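Long-range contacts in dihydroneopterin aldolase (Burkholderia thailandensis, PDB 3V9O), which belongs to the dihydroneopterin aldolase family of tunnelling-fold proteins and, in this four-chain assembly, binds guanine: residues V111-V116 with E133-K138; R23-R28 with V53-P58; V49-D54 with V116-P121. All coordinates share one frame; numbering follows the deposited sequence.

Interaction 1. Residues V111-V116 with E133-K138. With EDO (1,2-ethanediol), chain B.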
loop_
_atom_site.group_PDB
_atom_site.type_symbol
_atom_site.label_atom_id
_atom_site.label_comp_id
_atom_site.label_asym_id
_atom_site.label_seq_id
_atom_site.Cartn_x
_atom_site.Cartn_y
_atom_site.Cartn_z
ATOM N N VAL A 111 12.981 -19.431 -6.059
ATOM C CA VAL A 111 12.720 -18.063 -5.633
ATOM C C VAL A 111 13.333 -17.107 -6.666
ATOM O O VAL A 111 14.563 -17.137 -6.929
ATOM C CB VAL A 111 13.272 -17.845 -4.232
ATOM C CG1 VAL A 111 13.180 -16.373 -3.824
ATOM C CG2 VAL A 111 12.474 -18.732 -3.201
ATOM N N ARG A 112 12.507 -16.243 -7.249
ATOM C CA ARG A 112 12.906 -15.214 -8.205
ATOM C C ARG A 112 13.292 -13.929 -7.497
ATOM O O ARG A 112 14.175 -13.204 -7.930
ATOM C CB ARG A 112 11.733 -14.944 -9.118
ATOM C CG ARG A 112 11.782 -13.697 -10.006
ATOM C CD ARG A 112 12.657 -13.949 -11.212
ATOM N NE ARG A 112 12.383 -15.203 -11.941
ATOM C CZ ARG A 112 11.397 -15.375 -12.834
ATOM N NH1 ARG A 112 10.567 -14.372 -13.132
ATOM N NH2 ARG A 112 11.257 -16.558 -13.446
ATOM N N ALA A 113 12.585 -13.584 -6.396
ATOM C CA ALA A 113 12.819 -12.312 -5.704
ATOM C C ALA A 113 12.323 -12.385 -4.280
ATOM O O ALA A 113 11.447 -13.249 -3.993
ATOM C CB ALA A 113 12.113 -11.151 -6.403
ATOM N N VAL A 114 12.825 -11.506 -3.436
ATOM C CA VAL A 114 12.306 -11.432 -2.077
ATOM C C VAL A 114 12.282 -9.987 -1.601
ATOM O O VAL A 114 13.155 -9.170 -1.958
ATOM C CB VAL A 114 13.090 -12.391 -1.167
ATOM C CG1 VAL A 114 14.528 -11.980 -1.079
ATOM C CG2 VAL A 114 12.430 -12.454 0.243
ATOM N N ARG A 115 11.250 -9.648 -0.823
ATOM C CA ARG A 115 11.177 -8.355 -0.142
ATOM C C ARG A 115 11.204 -8.739 1.349
ATOM O O ARG A 115 10.379 -9.595 1.770
ATOM C CB ARG A 115 9.910 -7.580 -0.473
ATOM C CG ARG A 115 9.924 -6.153 0.209
ATOM C CD ARG A 115 8.622 -5.383 -0.049
ATOM N NE ARG A 115 7.502 -6.024 0.683
ATOM C CZ ARG A 115 7.165 -5.835 1.987
ATOM N NH1 ARG A 115 7.838 -5.019 2.812
ATOM N NH2 ARG A 115 6.118 -6.504 2.485
ATOM N N VAL A 116 12.052 -8.129 2.158
ATOM C CA VAL A 116 12.087 -8.336 3.610
ATOM C C VAL A 116 12.161 -6.984 4.282
ATOM O O VAL A 116 12.912 -6.107 3.868
ATOM C CB VAL A 116 13.317 -9.094 4.054
ATOM C CG1 VAL A 116 13.261 -9.333 5.597
ATOM C CG2 VAL A 116 13.434 -10.416 3.301
ATOM N N GLU A 133 14.097 -2.004 4.919
ATOM C CA GLU A 133 13.523 -2.932 3.920
ATOM C C GLU A 133 14.491 -3.088 2.776
ATOM O O GLU A 133 15.122 -2.115 2.317
ATOM C CB GLU A 133 12.204 -2.374 3.421
ATOM C CG GLU A 133 11.540 -3.260 2.312
ATOM C CD GLU A 133 10.312 -2.619 1.808
ATOM O OE1 GLU A 133 10.457 -1.678 1.036
ATOM O OE2 GLU A 133 9.207 -2.995 2.255
ATOM N N VAL A 134 14.587 -4.323 2.282
ATOM C CA VAL A 134 15.281 -4.602 1.031
ATOM C C VAL A 134 14.391 -5.347 0.063
ATOM O O VAL A 134 13.462 -6.060 0.497
ATOM C CB VAL A 134 16.564 -5.405 1.184
ATOM C CG1 VAL A 134 17.547 -4.622 2.108
ATOM C CG2 VAL A 134 16.335 -6.755 1.743
ATOM N N PHE A 135 14.651 -5.224 -1.217
ATOM C CA PHE A 135 13.912 -5.944 -2.278
ATOM C C PHE A 135 14.946 -6.361 -3.299
ATOM O O PHE A 135 15.557 -5.509 -3.952
ATOM C CB PHE A 135 12.847 -5.009 -2.898
ATOM C CG PHE A 135 11.646 -5.704 -3.556
ATOM C CD1 PHE A 135 11.742 -6.944 -4.136
ATOM C CD2 PHE A 135 10.395 -5.074 -3.555
ATOM C CE1 PHE A 135 10.630 -7.525 -4.829
ATOM C CE2 PHE A 135 9.260 -5.670 -4.169
ATOM C CZ PHE A 135 9.396 -6.909 -4.798
ATOM N N ARG A 136 15.176 -7.642 -3.368
ATOM C CA ARG A 136 16.213 -8.229 -4.209
ATOM C C ARG A 136 15.585 -9.111 -5.280
ATOM O O ARG A 136 14.796 -9.997 -4.969
ATOM C CB ARG A 136 17.150 -9.081 -3.345
ATOM C CG ARG A 136 18.031 -8.310 -2.322
ATOM C CD ARG A 136 19.076 -7.406 -2.997
ATOM N NE ARG A 136 18.451 -6.144 -3.356
ATOM C CZ ARG A 136 18.816 -5.342 -4.353
ATOM N NH1 ARG A 136 19.844 -5.639 -5.142
ATOM N NH2 ARG A 136 18.127 -4.235 -4.557
ATOM N N ILE A 137 15.971 -8.901 -6.533
ATOM C CA ILE A 137 15.465 -9.718 -7.638
ATOM C C ILE A 137 16.619 -10.393 -8.312
ATOM O O ILE A 137 17.629 -9.744 -8.625
ATOM C CB ILE A 137 14.684 -8.857 -8.685
ATOM C CG1 ILE A 137 13.501 -8.129 -8.003
ATOM C CG2 ILE A 137 14.243 -9.721 -9.850
ATOM C CD1 ILE A 137 12.633 -7.335 -8.988
ATOM N N LYS A 138 16.511 -11.696 -8.578
ATOM C CA LYS A 138 17.571 -12.345 -9.333
ATOM C C LYS A 138 17.617 -11.896 -10.802
ATOM O O LYS A 138 16.571 -11.783 -11.436
ATOM C CB LYS A 138 17.348 -13.848 -9.318
ATOM C CG LYS A 138 17.549 -14.400 -7.975
ATOM C CD LYS A 138 17.497 -15.920 -8.044
ATOM C CE LYS A 138 17.595 -16.402 -6.588
ATOM N NZ LYS A 138 17.222 -17.789 -6.449
HETATM C C1 EDO B . 13.451 -19.463 -11.183
HETATM O O1 EDO B . 13.056 -18.927 -12.461
HETATM C C2 EDO B . 13.673 -18.306 -10.217
HETATM O O2 EDO B . 14.408 -17.198 -10.794
#
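Val114 and Arg136 form a hydrogen-bonded antiparallel pair at the middle of this contact, with both N-to-O bonds at 2.9 Å (Val114 N to Arg136 O, Arg136 N to Val114 O). The strands 113-116 and 133-137 run 4.8 Å apart at their closest and almost exactly antiparallel, and Val116 with Val134 repeats the doubly bonded pattern. Beyond Ala113, at the end away from the hairpin's connection, Lys138 N donates to Arg112 O at 2.9 Å.

On one face Ala113, Arg115, Phe135 and Ile137 gather. CB of Arg115 stands 4.0 Å from the centroid of the Phe135 ring, over its face, in a CH-pi contact, while Ala113 CB comes to the ring's edge and lies 3.7 Å from Ile137 CG1. With CG anti to the backbone N (chi1 -176°), the Arg115 chain runs past the ring. Arg115 NH1 meets Glu133 OE2 at 2.5 Å in a salt bridge, on the anti side but tilted out of the carboxylate plane, the two flat groups turned 75° to each other. Arg115 NE has a further salt bridge to Asp54, and Glu133 OE1 one to Arg24 of the second subunit.

These strands are the hairpin 113-120/127-137 of the tunnelling-fold sheet; Arg112 and Ala113 form a classic beta bulge opposite Phe56. Helix 94-106 covers the face of Val114 and Val134. The extended Lys138 side chain reaches on past Arg112, its NZ donating to Val111 O at 2.8 Å and also to Leu106 O. Arg112 NE and NH2 bind an ethanediol, probably from the crystallisation liquor, while NH1 is held by Asp21 and Arg18.

Interaction 2. Residues R23-R28 with V53-P58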
loop_
_atom_site.group_PDB
_atom_site.type_symbol
_atom_site.label_atom_id
_atom_site.label_comp_id
_atom_site.label_asym_id
_atom_site.label_seq_id
_atom_site.Cartn_x
_atom_site.Cartn_y
_atom_site.Cartn_z
ATOM N N ARG A 23 3.871 -15.846 -8.698
ATOM C CA ARG A 23 2.955 -15.570 -7.573
ATOM C C ARG A 23 3.745 -15.029 -6.404
ATOM O O ARG A 23 4.987 -15.147 -6.346
ATOM C CB ARG A 23 2.177 -16.829 -7.160
ATOM C CG ARG A 23 3.018 -17.889 -6.486
ATOM C CD ARG A 23 2.123 -19.074 -5.983
ATOM N NE ARG A 23 1.596 -19.944 -7.069
ATOM C CZ ARG A 23 0.322 -20.004 -7.469
ATOM N NH1 ARG A 23 -0.611 -19.241 -6.994
ATOM N NH2 ARG A 23 -0.033 -20.920 -8.363
ATOM N N ARG A 24 3.042 -14.390 -5.494
ATOM C CA ARG A 24 3.653 -13.824 -4.275
ATOM C C ARG A 24 3.201 -14.614 -3.079
ATOM O O ARG A 24 1.999 -14.778 -2.845
ATOM C CB ARG A 24 3.221 -12.377 -4.109
ATOM C CG ARG A 24 3.703 -11.722 -2.792
ATOM C CD ARG A 24 3.465 -10.193 -2.823
ATOM N NE ARG A 24 2.049 -9.853 -2.674
ATOM C CZ ARG A 24 1.469 -9.495 -1.514
ATOM N NH1 ARG A 24 2.180 -9.430 -0.395
ATOM N NH2 ARG A 24 0.161 -9.188 -1.478
ATOM N N LEU A 25 4.124 -15.155 -2.303
ATOM C CA LEU A 25 3.837 -15.747 -1.000
ATOM C C LEU A 25 4.209 -14.685 0.018
ATOM O O LEU A 25 5.179 -13.968 -0.189
ATOM C CB LEU A 25 4.742 -16.963 -0.791
ATOM C CG LEU A 25 4.803 -18.008 -1.939
ATOM C CD1 LEU A 25 5.764 -19.113 -1.531
ATOM C CD2 LEU A 25 3.452 -18.597 -2.248
ATOM N N TYR A 26 3.425 -14.540 1.083
ATOM C CA TYR A 26 3.709 -13.441 2.010
ATOM C C TYR A 26 3.462 -13.887 3.449
ATOM O O TYR A 26 2.549 -14.624 3.782
ATOM C CB TYR A 26 2.936 -12.168 1.631
ATOM C CG TYR A 26 1.433 -12.257 1.644
ATOM C CD1 TYR A 26 0.704 -11.973 2.817
ATOM C CD2 TYR A 26 0.725 -12.561 0.474
ATOM C CE1 TYR A 26 -0.673 -11.973 2.812
ATOM C CE2 TYR A 26 -0.652 -12.569 0.458
ATOM C CZ TYR A 26 -1.377 -12.292 1.611
ATOM O OH TYR A 26 -2.753 -12.241 1.561
ATOM N N LEU A 27 4.326 -13.311 4.302
ATOM C CA LEU A 27 4.224 -13.485 5.757
ATOM C C LEU A 27 4.058 -12.092 6.338
ATOM O O LEU A 27 4.913 -11.181 6.155
ATOM C CB LEU A 27 5.555 -14.096 6.250
ATOM C CG LEU A 27 5.457 -14.570 7.700
ATOM C CD1 LEU A 27 4.495 -15.734 7.883
ATOM C CD2 LEU A 27 6.907 -14.956 8.164
ATOM N N ARG A 28 2.913 -11.843 6.986
ATOM C CA ARG A 28 2.602 -10.523 7.516
ATOM C C ARG A 28 2.806 -10.461 9.016
ATOM O O ARG A 28 2.228 -11.272 9.761
ATOM C CB ARG A 28 1.148 -10.087 7.193
ATOM C CG ARG A 28 0.883 -8.664 7.615
ATOM C CD ARG A 28 -0.321 -7.961 6.982
ATOM N NE ARG A 28 -1.563 -8.565 7.439
ATOM C CZ ARG A 28 -2.361 -9.350 6.689
ATOM N NH1 ARG A 28 -2.111 -9.584 5.427
ATOM N NH2 ARG A 28 -3.439 -9.832 7.258
ATOM N N VAL A 53 7.663 -10.470 5.044
ATOM C CA VAL A 53 8.414 -11.127 3.942
ATOM C C VAL A 53 7.454 -11.351 2.776
ATOM O O VAL A 53 6.293 -11.766 2.950
ATOM C CB VAL A 53 8.924 -12.513 4.365
ATOM C CG1 VAL A 53 9.725 -13.211 3.220
ATOM C CG2 VAL A 53 9.829 -12.386 5.642
ATOM N N ASP A 54 7.971 -11.077 1.573
ATOM C CA ASP A 54 7.267 -11.393 0.304
ATOM C C ASP A 54 8.256 -12.241 -0.496
ATOM O O ASP A 54 9.420 -11.888 -0.704
ATOM C CB ASP A 54 6.903 -10.174 -0.519
ATOM C CG ASP A 54 5.897 -9.283 0.124
ATOM O OD1 ASP A 54 4.808 -9.711 0.480
ATOM O OD2 ASP A 54 6.185 -8.078 0.206
ATOM N N LEU A 55 7.828 -13.439 -0.912
ATOM C CA LEU A 55 8.647 -14.295 -1.738
ATOM C C LEU A 55 7.984 -14.406 -3.109
ATOM O O LEU A 55 6.784 -14.747 -3.192
ATOM C CB LEU A 55 8.730 -15.651 -0.994
ATOM C CG LEU A 55 9.846 -16.595 -1.231
ATOM C CD1 LEU A 55 11.152 -15.870 -0.829
ATOM C CD2 LEU A 55 9.616 -17.787 -0.292
ATOM N N PHE A 56 8.701 -14.140 -4.193
ATOM C CA PHE A 56 8.164 -14.240 -5.581
ATOM C C PHE A 56 8.663 -15.511 -6.191
ATOM O O PHE A 56 9.895 -15.677 -6.317
ATOM C CB PHE A 56 8.488 -12.993 -6.400
ATOM C CG PHE A 56 7.885 -11.751 -5.748
ATOM C CD1 PHE A 56 8.553 -11.047 -4.733
ATOM C CD2 PHE A 56 6.624 -11.356 -6.185
ATOM C CE1 PHE A 56 7.920 -9.933 -4.103
ATOM C CE2 PHE A 56 6.028 -10.247 -5.602
ATOM C CZ PHE A 56 6.680 -9.549 -4.595
ATOM N N VAL A 57 7.740 -16.412 -6.513
ATOM C CA VAL A 57 8.084 -17.720 -7.070
ATOM C C VAL A 57 7.366 -17.906 -8.427
ATOM O O VAL A 57 6.171 -17.531 -8.542
ATOM C CB VAL A 57 7.747 -18.849 -6.038
ATOM C CG1 VAL A 57 8.497 -18.598 -4.746
ATOM C CG2 VAL A 57 6.252 -18.891 -5.711
ATOM N N PRO A 58 8.008 -18.464 -9.441
ATOM C CA PRO A 58 7.364 -18.569 -10.752
ATOM C C PRO A 58 6.092 -19.421 -10.709
ATOM O O PRO A 58 6.084 -20.479 -10.072
ATOM C CB PRO A 58 8.432 -19.275 -11.621
ATOM C CG PRO A 58 9.728 -18.806 -10.965
ATOM C CD PRO A 58 9.451 -18.806 -9.495
#
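Leu25 and Leu55 bond to each other through both backbone groups, each N-to-O distance (Leu25 N to Leu55 O, Leu55 N to Leu25 O) being 2.8 Å. They are the central pair of two neighbouring antiparallel strands in the tunnelling-fold sheet, 23-28 and 53-58, whose axes are inclined at 159° and come within 4.6 Å of each other.

The dense side is the helix-covered face. Leu25, Leu27, Val53, Leu55 and Val57 line it, and Met78 and Leu77 of helix 76-87 pack against several of them. Leu25 CG comes within 4.1 Å of Val57 CG2, the two side chains crossing at about a right angle. Arg23 joins this face with its aliphatic part: CG sits between the backbone N and the carbonyl carbon (chi1 70°), which brings it 3.5 Å from Val57 CG2, while the guanidinium passes on to Asp99 of the third subunit.

The other face is more polar and, at Arg24, partly open to solvent. Here the Arg24 chain lies alongside Phe56, its CD 3.7 Å from the ring's CZ, and its guanidinium has CD2 of Tyr26 over one face. Asp54, itself buried, lies at the edge of the Arg24 guanidinium, its OD2 in a salt bridge with Arg115. Strand 23-28 also pairs with a strand of the third subunit, carrying the sheet across the interface. The remaining oxygen, Asp54 OD1, lies in the guanidinium plane of Arg24 and receives NH1 at 2.8 Å, from above the carboxylate plane.

Interaction 3. Residues V49-D54 with V116-P121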
loop_
_atom_site.group_PDB
_atom_site.type_symbol
_atom_site.label_atom_id
_atom_site.label_comp_id
_atom_site.label_asym_id
_atom_site.label_seq_id
_atom_site.Cartn_x
_atom_site.Cartn_y
_atom_site.Cartn_z
ATOM N N VAL A 49 10.739 -7.299 17.593
ATOM C CA VAL A 49 11.051 -6.949 16.195
ATOM C C VAL A 49 9.949 -7.531 15.356
ATOM O O VAL A 49 9.546 -8.706 15.553
ATOM C CB VAL A 49 12.439 -7.509 15.782
ATOM C CG1 VAL A 49 12.733 -7.176 14.287
ATOM C CG2 VAL A 49 13.545 -6.943 16.678
ATOM N N VAL A 50 9.403 -6.750 14.399
ATOM C CA VAL A 50 8.298 -7.233 13.536
ATOM C C VAL A 50 8.847 -7.342 12.108
ATOM O O VAL A 50 9.479 -6.376 11.576
ATOM C CB VAL A 50 7.112 -6.282 13.614
ATOM C CG1 VAL A 50 6.018 -6.706 12.631
ATOM C CG2 VAL A 50 6.547 -6.236 15.070
ATOM N N ILE A 51 8.623 -8.501 11.503
ATOM C CA ILE A 51 9.258 -8.865 10.214
ATOM C C ILE A 51 8.175 -9.150 9.189
ATOM O O ILE A 51 7.188 -9.827 9.491
ATOM C CB ILE A 51 10.143 -10.088 10.421
ATOM C CG1 ILE A 51 11.233 -9.687 11.410
ATOM C CG2 ILE A 51 10.787 -10.509 9.057
ATOM C CD1 ILE A 51 11.992 -10.779 11.999
ATOM N N ASN A 52 8.312 -8.629 7.979
ATOM C CA ASN A 52 7.394 -8.932 6.886
ATOM C C ASN A 52 8.199 -9.446 5.735
ATOM O O ASN A 52 9.302 -8.968 5.453
ATOM C CB ASN A 52 6.626 -7.650 6.449
ATOM C CG ASN A 52 5.560 -7.315 7.431
ATOM O OD1 ASN A 52 4.458 -7.812 7.304
ATOM N ND2 ASN A 52 5.882 -6.537 8.480
ATOM N N VAL A 53 7.663 -10.470 5.044
ATOM C CA VAL A 53 8.414 -11.127 3.942
ATOM C C VAL A 53 7.454 -11.351 2.776
ATOM O O VAL A 53 6.293 -11.766 2.950
ATOM C CB VAL A 53 8.924 -12.513 4.365
ATOM C CG1 VAL A 53 9.725 -13.211 3.220
ATOM C CG2 VAL A 53 9.829 -12.386 5.642
ATOM N N ASP A 54 7.971 -11.077 1.573
ATOM C CA ASP A 54 7.267 -11.393 0.304
ATOM C C ASP A 54 8.256 -12.241 -0.496
ATOM O O ASP A 54 9.420 -11.888 -0.704
ATOM C CB ASP A 54 6.903 -10.174 -0.519
ATOM C CG ASP A 54 5.897 -9.283 0.124
ATOM O OD1 ASP A 54 4.808 -9.711 0.480
ATOM O OD2 ASP A 54 6.185 -8.078 0.206
ATOM N N VAL A 116 12.052 -8.129 2.158
ATOM C CA VAL A 116 12.087 -8.336 3.610
ATOM C C VAL A 116 12.161 -6.984 4.282
ATOM O O VAL A 116 12.912 -6.107 3.868
ATOM C CB VAL A 116 13.317 -9.094 4.054
ATOM C CG1 VAL A 116 13.261 -9.333 5.597
ATOM C CG2 VAL A 116 13.434 -10.416 3.301
ATOM N N SER A 117 11.303 -6.782 5.280
ATOM C CA SER A 117 11.424 -5.629 6.173
ATOM C C SER A 117 11.536 -6.134 7.604
ATOM O O SER A 117 10.885 -7.114 8.016
ATOM C CB SER A 117 10.284 -4.598 6.027
ATOM O OG SER A 117 9.044 -5.156 6.438
ATOM N N THR A 118 12.335 -5.421 8.371
ATOM C CA THR A 118 12.349 -5.537 9.839
ATOM C C THR A 118 11.995 -4.188 10.419
ATOM O O THR A 118 12.248 -3.157 9.792
ATOM C CB THR A 118 13.746 -5.994 10.392
ATOM O OG1 THR A 118 14.717 -5.003 10.027
ATOM C CG2 THR A 118 14.185 -7.353 9.728
ATOM N N GLU A 119 11.372 -4.184 11.609
ATOM C CA GLU A 119 11.111 -2.893 12.266
ATOM C C GLU A 119 11.061 -3.124 13.740
ATOM O O GLU A 119 10.758 -4.196 14.257
ATOM C CB GLU A 119 9.829 -2.259 11.704
ATOM C CG GLU A 119 8.558 -3.034 12.102
ATOM C CD GLU A 119 7.328 -2.647 11.332
ATOM O OE1 GLU A 119 7.442 -2.392 10.126
ATOM O OE2 GLU A 119 6.214 -2.734 11.907
ATOM N N LYS A 120 11.342 -2.016 14.458
ATOM C CA LYS A 120 11.259 -1.980 15.909
ATOM C C LYS A 120 10.121 -1.087 16.322
ATOM O O LYS A 120 10.222 0.169 16.260
ATOM C CB LYS A 120 12.555 -1.391 16.487
ATOM C CG LYS A 120 13.678 -2.344 16.466
ATOM C CD LYS A 120 14.953 -1.590 17.039
ATOM C CE LYS A 120 16.155 -2.338 16.902
ATOM N NZ LYS A 120 17.239 -1.604 17.748
ATOM N N PRO A 121 9.018 -1.679 16.780
ATOM C CA PRO A 121 7.890 -0.840 17.251
ATOM C C PRO A 121 8.240 0.026 18.432
ATOM O O PRO A 121 7.539 1.051 18.610
ATOM C CB PRO A 121 6.793 -1.841 17.632
ATOM C CG PRO A 121 7.574 -3.193 17.809
ATOM C CD PRO A 121 8.682 -3.120 16.817
HETATM O O HOH W 1 8.416 -5.216 9.188
#
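Asn52 and Ser117 turn their polar groups to a common water through different first torsions: Ser117 OG lies between its backbone N and carbonyl carbon (chi1 66°), whereas Asn52 CG is anti to its carbonyl carbon (chi1 -76°). OG thereby comes 3.5 Å from Asn52 CB, and Glu119, with CG placed like the serine hydroxyl, runs alongside Val50, its CG 3.9 Å from Val50 CB.

The water sits among these side chains. It accepts from Asn52 ND2 at 2.9 Å, donates to Val50 O at 2.9 Å, and is hydrogen-bonded to Ser117 OG at 2.8 Å. A weak further bond runs to Glu119 OE1; other acceptors elsewhere also lie within reach, so the water's two protons are probably shared out among competing partners. Val50 O is also the acceptor of Glu119 N, in a markedly bent bond of 2.9 Å (130° at the hydrogen).

Strands 49-54 and 116-120 are the two inner strands of the four-stranded tunnelling-fold sheet, joined antiparallel through the hydrogen-bonded pairs Val50-Glu119 and Asn52-Ser117. The carboxylate of Glu119 points out of the subunit's own sheet to Tyr26 and Arg28 of the second subunit, and Asn52 OD1 accepts the backbone N of Asn29 on the adjoining strand.

On the opposite face, toward the helices, Val49, Ile51, Val116 and Thr118 pack together. Ile51 and Thr118 lie side by side, Ile51 CG1 to Thr118 CG2 4.1 Å, and Ile51 also rests on Val82 of helix 76-87. Thr118 OG1 is hydrogen-bonded to OE1 of Gln94, a residue of the guanine pocket, which is consistent with a second-shell position for the threonine. Beyond the last bonded pair, CD of Pro121 reaches Val50 CG2 at 4.2 Å.

How the interactions relate
The three contacts follow one antiparallel sheet from edge to edge, in the order 22-34, 47-58, 113-120, 127-137. Interaction 2 joins the first two strands, interaction 3 the middle two and interaction 1 the last two. Centres of interactions 1 and 2 lie about 9 Å apart; that of interaction 3 is about 14 Å from each. Interactions 2 and 3 share Val53 and Asp54, interactions 1 and 3 share Val116. Along the chain interaction 2 closes before interaction 1 opens; interaction 3 begins on the strand where interaction 2 ends, its segments alternate with those of interaction 1, and helices 76-87 and 94-106 lie between them. Both outer strands continue into sheets of other subunits, consistent with the subunit-spanning barrel of tunnelling-fold proteins.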